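Local coordinates for mandelate racemase/muconate lactonizing protein (Thermobispora bispora, PDB 3VC5) that probably dehydrates D-glucarate to 5-dehydro-4-deoxy-D-glucarate with the help of magnesium, as a glucarate dehydratase of the enolase superfamily, at residues E57-T60 against I64-L67; Y93-I98 against V136-I141; V28-V33 against A82-L87. One frame throughout, in Å; residues are numbered along the deposited sequence.

How the contacts relate
From the N terminus the chain lays down strand 25-36, which is met again when helix 74-85 and the residues just after it return to close contact 3 through A84 and L87. Nested within that loop, contact 1 pairs 57-60 with 64-67 across the turn joining strands 50-60 and 65-71. Contact 2 follows in series, closing a later loop as helix 123-146 comes back against the start of helix 95-106. Strand 50-60 is the middle strand of the sheet, so contacts 1 and 3 share that sheet, and the salt bridge of R29 with E57 joins them. A probable hydrogen bond from L67 N to D140 joins contacts 1 and 2; L87 packs on I98 between contacts 2 and 3.

Contact 1. Residues E57-T60 against I64-L67; sequences EVVT and ITGL
E57 reaches over T65 from the neighbouring strand, the two side chains crossing at a slant, and its OE2 lies 3.5 Å from T65 CB. The glutamate chain is extended, with CG opposite the backbone N (chi1 -175°), which carries the carboxylate across to the threonine. A water completes the approach: it donates to E57 OE2 at 2.9 Å and also hydrogen-bonds T65 OG1. The carboxylate is gripped further by salt bridges from OE2 to R403 and from OE1 to R29, which probably offsets most of its negative charge. On the same face L67 lies alongside E57, pointing the same way, with CD2 3.9 Å from E57 CG, while V59 runs beside T65, methyl CG2 against methyl CG2.

These pairings belong to a beta hairpin, strands 50-60 and 65-71 of the three-stranded antiparallel sheet in the N-terminal capping domain of the enolase superfamily. V58 and G66 form the hydrogen-bonded pair, each N donating to the other's O, and E57-L67 and V59-T65 are the non-hydrogen-bonded pairs beside it. G66 has no side chain on the face where V58 packs against A137 and I141 of helix 123-146.

At the turn end, T60 N donates to I64 O at 3.0 Å. T60 OG1 sits between its own N and carbonyl carbon (chi1 72°), and there it accepts the N-H of I64 at 3.1 Å; a weak bond from E62 N reaches the same oxygen. Replacing T60 by a valine would probably leave the I64 N-H without this acceptor and the turn less firmly fixed. The T60 methyl CG2 meets I64 O at 3.6 Å.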
ATOM      1  N   GLU A  57      14.187  14.032  16.764  1.00 22.85           N
ATOM      2  CA  GLU A  57      15.299  14.144  15.840  1.00 24.28           C
ATOM      3  C   GLU A  57      16.138  12.886  15.912  1.00 23.83           C
ATOM      4  O   GLU A  57      16.692  12.569  16.981  1.00 26.33           O
ATOM      5  CB  GLU A  57      16.162  15.390  16.152  1.00 24.54           C
ATOM      6  CG  GLU A  57      17.282  15.586  15.113  1.00 27.66           C
ATOM      7  CD  GLU A  57      18.114  16.837  15.336  1.00 28.23           C
ATOM      8  OE1 GLU A  57      18.312  17.244  16.515  1.00 29.68           O
ATOM      9  OE2 GLU A  57      18.587  17.409  14.320  1.00 33.40           O
ATOM     10  N   VAL A  58      16.219  12.164  14.791  1.00 24.26           N
ATOM     11  CA  VAL A  58      16.975  10.924  14.714  1.00 24.68           C
ATOM     12  C   VAL A  58      18.331  11.271  14.141  1.00 25.11           C
ATOM     13  O   VAL A  58      18.414  12.009  13.159  1.00 26.78           O
ATOM     14  CB  VAL A  58      16.245   9.866  13.796  1.00 24.48           C
ATOM     15  CG1 VAL A  58      17.156   8.641  13.567  1.00 24.77           C
ATOM     16  CG2 VAL A  58      14.911   9.445  14.434  1.00 27.76           C
ATOM     17  N   VAL A  59      19.392  10.740  14.749  1.00 28.04           N
ATOM     18  CA  VAL A  59      20.756  11.014  14.305  1.00 30.61           C
ATOM     19  C   VAL A  59      21.454   9.681  14.030  1.00 27.01           C
ATOM     20  O   VAL A  59      21.487   8.803  14.896  1.00 29.63           O
ATOM     21  CB  VAL A  59      21.571  11.774  15.368  1.00 31.55           C
ATOM     22  CG1 VAL A  59      22.890  12.266  14.774  1.00 35.41           C
ATOM     23  CG2 VAL A  59      20.754  12.964  15.943  1.00 32.15           C
ATOM     24  N   THR A  60      21.996   9.537  12.830  1.00 29.54           N
ATOM     25  CA  THR A  60      22.753   8.341  12.471  1.00 30.54           C
ATOM     26  C   THR A  60      24.185   8.380  12.983  1.00 34.62           C
ATOM     27  O   THR A  60      24.702   9.438  13.418  1.00 35.09           O
ATOM     28  CB  THR A  60      22.789   8.122  10.940  1.00 29.75           C
ATOM     29  OG1 THR A  60      23.637   9.107  10.334  1.00 31.57           O
ATOM     30  CG2 THR A  60      21.373   8.222  10.338  1.00 31.58           C
ATOM     31  N   ILE A  64      23.942  12.160  10.114  1.00 33.96           N
ATOM     32  CA  ILE A  64      22.817  12.637   9.305  1.00 30.45           C
ATOM     33  C   ILE A  64      21.591  12.690  10.211  1.00 30.13           C
ATOM     34  O   ILE A  64      21.355  11.769  10.989  1.00 29.42           O
ATOM     35  CB  ILE A  64      22.534  11.712   8.102  1.00 32.55           C
ATOM     36  CG1 ILE A  64      23.800  11.495   7.270  1.00 40.82           C
ATOM     37  CG2 ILE A  64      21.390  12.270   7.251  1.00 32.86           C
ATOM     38  CD1 ILE A  64      23.527  10.833   5.936  1.00 49.88           C
ATOM     39  N   THR A  65      20.815  13.766  10.130  1.00 28.63           N
ATOM     40  CA  THR A  65      19.652  13.926  11.010  1.00 29.52           C
ATOM     41  C   THR A  65      18.351  13.870  10.239  1.00 25.18           C
ATOM     42  O   THR A  65      18.280  14.223   9.054  1.00 27.22           O
ATOM     43  CB  THR A  65      19.694  15.262  11.748  1.00 26.99           C
ATOM     44  OG1 THR A  65      19.661  16.320  10.773  1.00 29.32           O
ATOM     45  CG2 THR A  65      20.980  15.329  12.583  1.00 28.68           C
ATOM     46  N   GLY A  66      17.328  13.386  10.921  1.00 24.68           N
ATOM     47  CA  GLY A  66      15.974  13.384  10.375  1.00 22.35           C
ATOM     48  C   GLY A  66      15.012  13.896  11.439  1.00 20.51           C
ATOM     49  O   GLY A  66      15.236  13.686  12.653  1.00 24.56           O
ATOM     50  N   LEU A  67      13.941  14.556  10.987  1.00 22.93           N
ATOM     51  CA  LEU A  67      12.946  15.150  11.883  1.00 24.98           C
ATOM     52  C   LEU A  67      11.584  14.452  11.807  1.00 23.90           C
ATOM     53  O   LEU A  67      11.116  14.068  10.709  1.00 23.59           O
ATOM     54  CB  LEU A  67      12.738  16.620  11.555  1.00 22.83           C
ATOM     55  CG  LEU A  67      13.992  17.479  11.758  1.00 24.20           C
ATOM     56  CD1 LEU A  67      13.710  18.885  11.202  1.00 26.58           C
ATOM     57  CD2 LEU A  67      14.416  17.536  13.240  1.00 25.78           C
TER
HETATM   58  O   HOH W   1      17.681  17.909  11.619  1.00 48.67           O

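Contact 2. Residues Y93-I98 against V136-I141; sequences YALHRI and VACLDI
C138 meets two side chains of the opposing helix start with two different atoms: its CB faces L95 CD2 at 3.9 Å, and its sulfur faces I98 CD1 at 3.8 Å. The sulfur stands opposite the carbonyl carbon (chi1 -74°), which turns it toward the isoleucine and leaves CB to the leucine. L95 spreads its two methyls over successive residues of helix 123-146, CD2 on C138 and CD1 on L139, where L139 CD2 lies 4.3 Å away. I98 comes one helical turn after L95 and touches with the far end of its side chain alone, CD1 being carried out on an extended chain (chi2 166°). No hydrogen bond crosses between the two segments; the contact rests entirely on apolar van der Waals packing.

Around these three pairs, L95 also packs on E135 and I98 on F131, both on helix 123-146, so the two residues sit against more of that helix than C138 and L139 alone. L139 further touches L318 of helix 318-330. Backbone bonds set the start of the shorter helix: A94, the N-cap residue, accepts the N-H of I98 at its O over 2.9 Å. A94 is also the centre of an inverse gamma turn, whose L95 N to Y93 O bond is weak. Ahead of it, the Y93 side chain touches Q142 and A145, and Y93 packs on R148 of the second subunit.

Such helix-on-helix packing beside an antiparallel sheet is characteristic of the alpha+beta capping domain of the mandelate racemase and muconate lactonizing enzyme family, here close to the dimer interface.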
ATOM      1  N   TYR A  93      16.619   2.250   7.234  1.00 24.82           N
ATOM      2  CA  TYR A  93      15.817   1.620   6.174  1.00 25.00           C
ATOM      3  C   TYR A  93      14.967   0.511   6.765  1.00 25.68           C
ATOM      4  O   TYR A  93      14.041   0.018   6.101  1.00 27.05           O
ATOM      5  CB  TYR A  93      16.703   1.025   5.059  1.00 25.14           C
ATOM      6  CG  TYR A  93      17.426   2.082   4.271  1.00 25.92           C
ATOM      7  CD1 TYR A  93      16.866   2.622   3.121  1.00 30.19           C
ATOM      8  CD2 TYR A  93      18.668   2.563   4.694  1.00 27.23           C
ATOM      9  CE1 TYR A  93      17.536   3.629   2.383  1.00 29.72           C
ATOM     10  CE2 TYR A  93      19.330   3.558   3.982  1.00 29.40           C
ATOM     11  CZ  TYR A  93      18.760   4.088   2.835  1.00 29.31           C
ATOM     12  OH  TYR A  93      19.437   5.073   2.135  1.00 34.88           O
ATOM     13  N   ALA A  94      15.283   0.103   7.991  1.00 23.21           N
ATOM     14  CA  ALA A  94      14.605  -1.081   8.578  1.00 22.78           C
ATOM     15  C   ALA A  94      13.298  -0.701   9.263  1.00 25.68           C
ATOM     16  O   ALA A  94      13.141  -0.891  10.477  1.00 24.51           O
ATOM     17  CB  ALA A  94      15.522  -1.794   9.553  1.00 27.46           C
ATOM     18  N   LEU A  95      12.354  -0.187   8.464  1.00 22.50           N
ATOM     19  CA  LEU A  95      11.116   0.350   9.005  1.00 23.04           C
ATOM     20  C   LEU A  95      10.255  -0.737   9.624  1.00 22.50           C
ATOM     21  O   LEU A  95       9.611  -0.482  10.636  1.00 23.80           O
ATOM     22  CB  LEU A  95      10.316   1.094   7.948  1.00 25.83           C
ATOM     23  CG  LEU A  95      10.955   2.382   7.442  1.00 29.04           C
ATOM     24  CD1 LEU A  95      10.053   3.043   6.362  1.00 33.89           C
ATOM     25  CD2 LEU A  95      11.253   3.324   8.583  1.00 33.28           C
ATOM     26  N   HIS A  96      10.232  -1.933   9.033  1.00 23.74           N
ATOM     27  CA  HIS A  96       9.468  -3.030   9.638  1.00 24.85           C
ATOM     28  C   HIS A  96      10.026  -3.387  11.012  1.00 25.75           C
ATOM     29  O   HIS A  96       9.274  -3.610  11.962  1.00 25.64           O
ATOM     30  CB  HIS A  96       9.428  -4.279   8.738  1.00 24.59           C
ATOM     31  CG  HIS A  96       8.748  -4.071   7.417  1.00 22.31           C
ATOM     32  ND1 HIS A  96       7.484  -3.530   7.296  1.00 29.64           N
ATOM     33  CD2 HIS A  96       9.166  -4.337   6.154  1.00 26.43           C
ATOM     34  CE1 HIS A  96       7.154  -3.468   6.014  1.00 34.77           C
ATOM     35  NE2 HIS A  96       8.157  -3.949   5.299  1.00 30.54           N
ATOM     36  N   ARG A  97      11.352  -3.443  11.122  1.00 23.98           N
ATOM     37  CA  ARG A  97      11.984  -3.756  12.393  1.00 23.88           C
ATOM     38  C   ARG A  97      11.740  -2.651  13.433  1.00 23.70           C
ATOM     39  O   ARG A  97      11.487  -2.930  14.605  1.00 25.69           O
ATOM     40  CB  ARG A  97      13.478  -3.967  12.173  1.00 27.76           C
ATOM     41  CG  ARG A  97      14.161  -4.705  13.277  1.00 37.53           C
ATOM     42  CD  ARG A  97      15.562  -5.227  12.846  1.00 49.49           C
ATOM     43  NE  ARG A  97      16.221  -5.889  13.962  1.00 62.12           N
ATOM     44  CZ  ARG A  97      17.530  -6.104  14.048  1.00 62.18           C
ATOM     45  NH1 ARG A  97      18.332  -5.697  13.079  1.00 68.95           N
ATOM     46  NH2 ARG A  97      18.036  -6.721  15.108  1.00 69.15           N
ATOM     47  N   ILE A  98      11.856  -1.394  13.013  1.00 24.01           N
ATOM     48  CA  ILE A  98      11.564  -0.284  13.915  1.00 23.38           C
ATOM     49  C   ILE A  98      10.098  -0.330  14.380  1.00 21.51           C
ATOM     50  O   ILE A  98       9.789  -0.118  15.559  1.00 22.27           O
ATOM     51  CB  ILE A  98      11.901   1.080  13.228  1.00 22.46           C
ATOM     52  CG1 ILE A  98      13.414   1.195  13.043  1.00 25.11           C
ATOM     53  CG2 ILE A  98      11.321   2.273  14.013  1.00 24.44           C
ATOM     54  CD1 ILE A  98      13.831   2.315  12.087  1.00 25.50           C
ATOM     55  N   VAL A 136       8.749   9.144   9.865  1.00 19.53           N
ATOM     56  CA  VAL A 136       8.974  10.386   9.121  1.00 21.27           C
ATOM     57  C   VAL A 136      10.446  10.804   9.204  1.00 22.32           C
ATOM     58  O   VAL A 136      11.050  11.190   8.171  1.00 21.41           O
ATOM     59  CB  VAL A 136       8.011  11.523   9.614  1.00 20.65           C
ATOM     60  CG1 VAL A 136       8.419  12.889   9.020  1.00 22.60           C
ATOM     61  CG2 VAL A 136       6.604  11.145   9.289  1.00 22.98           C
ATOM     62  N   ALA A 137      11.038  10.717  10.393  1.00 21.39           N
ATOM     63  CA  ALA A 137      12.472  11.110  10.580  1.00 22.20           C
ATOM     64  C   ALA A 137      13.406  10.172   9.784  1.00 22.42           C
ATOM     65  O   ALA A 137      14.391  10.613   9.169  1.00 22.64           O
ATOM     66  CB  ALA A 137      12.835  11.069  12.052  1.00 23.12           C
ATOM     67  N   CYS A 138      13.072   8.889   9.744  1.00 22.16           N
ATOM     68  CA  CYS A 138      13.878   7.920   8.981  1.00 22.04           C
ATOM     69  C   CYS A 138      13.756   8.211   7.476  1.00 22.63           C
ATOM     70  O   CYS A 138      14.729   8.089   6.730  1.00 24.34           O
ATOM     71  CB  CYS A 138      13.450   6.462   9.304  1.00 22.60           C
ATOM     72  SG  CYS A 138      14.034   5.967  10.925  1.00 26.52           S
ATOM     73  N   LEU A 139      12.559   8.573   7.000  1.00 22.29           N
ATOM     74  CA  LEU A 139      12.424   8.923   5.588  1.00 21.35           C
ATOM     75  C   LEU A 139      13.188  10.208   5.274  1.00 22.78           C
ATOM     76  O   LEU A 139      13.779  10.338   4.182  1.00 24.35           O
ATOM     77  CB  LEU A 139      10.942   9.078   5.191  1.00 21.34           C
ATOM     78  CG  LEU A 139      10.116   7.783   5.302  1.00 21.14           C
ATOM     79  CD1 LEU A 139       8.651   8.146   4.948  1.00 24.39           C
ATOM     80  CD2 LEU A 139      10.652   6.745   4.302  1.00 25.64           C
ATOM     81  N   ASP A 140      13.166  11.164   6.205  1.00 22.15           N
ATOM     82  CA  ASP A 140      13.954  12.418   6.025  1.00 24.07           C
ATOM     83  C   ASP A 140      15.423  12.030   5.784  1.00 23.94           C
ATOM     84  O   ASP A 140      16.057  12.488   4.825  1.00 26.41           O
ATOM     85  CB  ASP A 140      13.757  13.304   7.286  1.00 22.53           C
ATOM     86  CG  ASP A 140      14.280  14.721   7.150  1.00 22.47           C
ATOM     87  OD1 ASP A 140      14.553  15.208   6.023  1.00 26.43           O
ATOM     88  OD2 ASP A 140      14.389  15.360   8.236  1.00 26.24           O
ATOM     89  N   ILE A 141      15.946  11.143   6.622  1.00 22.67           N
ATOM     90  CA  ILE A 141      17.335  10.671   6.504  1.00 23.19           C
ATOM     91  C   ILE A 141      17.581   9.895   5.198  1.00 27.61           C
ATOM     92  O   ILE A 141      18.595  10.115   4.517  1.00 27.17           O
ATOM     93  CB  ILE A 141      17.729   9.824   7.712  1.00 23.44           C
ATOM     94  CG1 ILE A 141      17.835  10.704   8.983  1.00 26.82           C
ATOM     95  CG2 ILE A 141      19.086   9.137   7.468  1.00 24.69           C
ATOM     96  CD1 ILE A 141      17.745   9.903  10.310  1.00 27.32           C
TER

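Contact 3. Residues V28-V33 against A82-L87; sequences VRVTPV and AAAARL
V28 and A84 bring the two backbones closest, their CA atoms 5.6 Å apart, where strand 25-36 passes the last turn of helix 74-85. The methyl of A84 is directed at the strand and meets two valines there: V30 CG2 at 3.5 Å and V28 CG1 at 3.7 Å. V28 and V30 are alternate strand residues and therefore present their side chains on the same face, and the small alanine lets the helix come in close over both. In V28, CG1 lies opposite the backbone N (chi1 -178°), which sets it over the A84 methyl and turns CG2 toward L87. That second branch lies 4.2 Å from L87 CB and 3.9 Å from A84 O; the V28 and L87 side chains pass at a slant.

This is a helix laid on one face of the antiparallel sheet of the N-terminal capping domain, as in other members of the enolase superfamily. Strand 25-36 is an outermost strand of that sheet within the chain, and V28 and V30 also touch V56 and T54 of the neighbouring strand 50-60. On the helical side, F134 of helix 123-146 packs against V28, A83 and L87, carrying the apolar layer onward.

L87 lies just past the helix, where its N donates to A84 O at 3.2 Å, which keeps its backbone curled back on the helix end. R29, between the two valines in sequence, has its CB turned from the helix, and its guanidinium forms a salt bridge with E27.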
ATOM      1  N   VAL A  28      18.378   9.372  19.475  1.00 28.43           N
ATOM      2  CA  VAL A  28      17.075   9.908  19.091  1.00 26.22           C
ATOM      3  C   VAL A  28      16.717  10.930  20.160  1.00 25.78           C
ATOM      4  O   VAL A  28      16.610  10.592  21.349  1.00 32.93           O
ATOM      5  CB  VAL A  28      15.992   8.812  18.994  1.00 25.40           C
ATOM      6  CG1 VAL A  28      14.661   9.441  18.538  1.00 27.58           C
ATOM      7  CG2 VAL A  28      16.430   7.723  18.000  1.00 27.16           C
ATOM      8  N   ARG A  29      16.623  12.193  19.748  1.00 24.01           N
ATOM      9  CA  ARG A  29      16.354  13.280  20.672  1.00 23.54           C
ATOM     10  C   ARG A  29      14.868  13.547  20.665  1.00 22.61           C
ATOM     11  O   ARG A  29      14.268  13.663  19.597  1.00 29.28           O
ATOM     12  CB  ARG A  29      17.101  14.525  20.196  1.00 25.09           C
ATOM     13  CG  ARG A  29      18.599  14.274  20.064  1.00 26.14           C
ATOM     14  CD  ARG A  29      19.284  15.410  19.247  1.00 28.25           C
ATOM     15  NE  ARG A  29      20.725  15.160  19.145  1.00 30.93           N
ATOM     16  CZ  ARG A  29      21.533  15.730  18.254  1.00 35.59           C
ATOM     17  NH1 ARG A  29      21.047  16.558  17.328  1.00 35.89           N
ATOM     18  NH2 ARG A  29      22.836  15.441  18.268  1.00 36.00           N
ATOM     19  N   VAL A  30      14.277  13.624  21.849  1.00 24.87           N
ATOM     20  CA  VAL A  30      12.843  13.821  21.972  1.00 21.50           C
ATOM     21  C   VAL A  30      12.590  15.078  22.781  1.00 23.49           C
ATOM     22  O   VAL A  30      13.040  15.177  23.917  1.00 25.62           O
ATOM     23  CB  VAL A  30      12.167  12.603  22.667  1.00 21.77           C
ATOM     24  CG1 VAL A  30      10.656  12.891  22.837  1.00 24.06           C
ATOM     25  CG2 VAL A  30      12.405  11.317  21.867  1.00 24.99           C
ATOM     26  N   THR A  31      11.884  16.045  22.178  1.00 23.06           N
ATOM     27  CA  THR A  31      11.674  17.362  22.779  1.00 23.98           C
ATOM     28  C   THR A  31      10.214  17.800  22.777  1.00 23.83           C
ATOM     29  O   THR A  31       9.664  18.112  21.713  1.00 24.10           O
ATOM     30  CB  THR A  31      12.506  18.429  22.030  1.00 22.83           C
ATOM     31  OG1 THR A  31      13.861  17.963  21.924  1.00 25.42           O
ATOM     32  CG2 THR A  31      12.485  19.785  22.786  1.00 24.67           C
ATOM     33  N   PRO A  32       9.580  17.838  23.965  1.00 23.77           N
ATOM     34  CA  PRO A  32       8.205  18.342  23.969  1.00 23.44           C
ATOM     35  C   PRO A  32       8.227  19.857  23.813  1.00 23.54           C
ATOM     36  O   PRO A  32       9.132  20.531  24.337  1.00 24.24           O
ATOM     37  CB  PRO A  32       7.677  17.912  25.343  1.00 23.61           C
ATOM     38  CG  PRO A  32       8.949  17.893  26.244  1.00 22.80           C
ATOM     39  CD  PRO A  32      10.070  17.471  25.317  1.00 24.74           C
ATOM     40  N   VAL A  33       7.225  20.398  23.118  1.00 22.56           N
ATOM     41  CA  VAL A  33       7.146  21.850  22.852  1.00 22.52           C
ATOM     42  C   VAL A  33       5.714  22.300  23.075  1.00 23.28           C
ATOM     43  O   VAL A  33       4.760  21.476  23.019  1.00 23.18           O
ATOM     44  CB  VAL A  33       7.565  22.202  21.393  1.00 21.24           C
ATOM     45  CG1 VAL A  33       9.051  21.902  21.161  1.00 23.16           C
ATOM     46  CG2 VAL A  33       6.673  21.487  20.356  1.00 22.72           C
ATOM     47  N   ALA A  82      10.157   6.366  25.600  1.00 26.57           N
ATOM     48  CA  ALA A  82      10.535   4.972  25.834  1.00 25.49           C
ATOM     49  C   ALA A  82      10.953   4.269  24.529  1.00 25.79           C
ATOM     50  O   ALA A  82      11.970   3.554  24.477  1.00 28.38           O
ATOM     51  CB  ALA A  82       9.371   4.234  26.479  1.00 28.25           C
ATOM     52  N   ALA A  83      10.183   4.478  23.465  1.00 25.84           N
ATOM     53  CA  ALA A  83      10.532   3.894  22.174  1.00 26.22           C
ATOM     54  C   ALA A  83      11.852   4.467  21.639  1.00 25.55           C
ATOM     55  O   ALA A  83      12.715   3.720  21.140  1.00 28.00           O
ATOM     56  CB  ALA A  83       9.390   4.102  21.163  1.00 25.37           C
ATOM     57  N   ALA A  84      12.036   5.787  21.770  1.00 24.91           N
ATOM     58  CA  ALA A  84      13.229   6.431  21.263  1.00 26.23           C
ATOM     59  C   ALA A  84      14.478   5.807  21.873  1.00 29.83           C
ATOM     60  O   ALA A  84      15.467   5.589  21.177  1.00 31.33           O
ATOM     61  CB  ALA A  84      13.199   7.921  21.566  1.00 26.65           C
ATOM     62  N   ALA A  85      14.416   5.512  23.174  1.00 28.60           N
ATOM     63  CA  ALA A  85      15.568   4.982  23.905  1.00 29.12           C
ATOM     64  C   ALA A  85      15.982   3.589  23.419  1.00 29.27           C
ATOM     65  O   ALA A  85      17.123   3.153  23.670  1.00 32.69           O
ATOM     66  CB  ALA A  85      15.277   4.962  25.415  1.00 32.25           C
ATOM     67  N   ARG A  86      15.069   2.905  22.717  1.00 29.79           N
ATOM     68  CA  ARG A  86      15.300   1.546  22.260  1.00 28.30           C
ATOM     69  C   ARG A  86      15.585   1.459  20.745  1.00 29.88           C
ATOM     70  O   ARG A  86      15.667   0.358  20.199  1.00 36.62           O
ATOM     71  CB  ARG A  86      14.148   0.611  22.683  1.00 33.61           C
ATOM     72  CG  ARG A  86      13.920   0.563  24.195  1.00 39.55           C
ATOM     73  CD  ARG A  86      14.341  -0.753  24.793  1.00 57.27           C
ATOM     74  NE  ARG A  86      13.610  -1.883  24.213  1.00 67.17           N
ATOM     75  CZ  ARG A  86      12.481  -2.395  24.708  1.00 66.08           C
ATOM     76  NH1 ARG A  86      11.930  -1.885  25.805  1.00 64.62           N
ATOM     77  NH2 ARG A  86      11.900  -3.427  24.105  1.00 60.32           N
ATOM     78  N   LEU A  87      15.746   2.606  20.063  1.00 28.75           N
ATOM     79  CA  LEU A  87      16.043   2.592  18.623  1.00 29.77           C
ATOM     80  C   LEU A  87      17.530   2.607  18.218  1.00 29.99           C
ATOM     81  O   LEU A  87      17.873   2.154  17.116  1.00 32.17           O
ATOM     82  CB  LEU A  87      15.317   3.721  17.891  1.00 28.36           C
ATOM     83  CG  LEU A  87      13.790   3.677  17.952  1.00 27.03           C
ATOM     84  CD1 LEU A  87      13.198   4.777  17.088  1.00 27.70           C
ATOM     85  CD2 LEU A  87      13.226   2.321  17.525  1.00 26.89           C
TER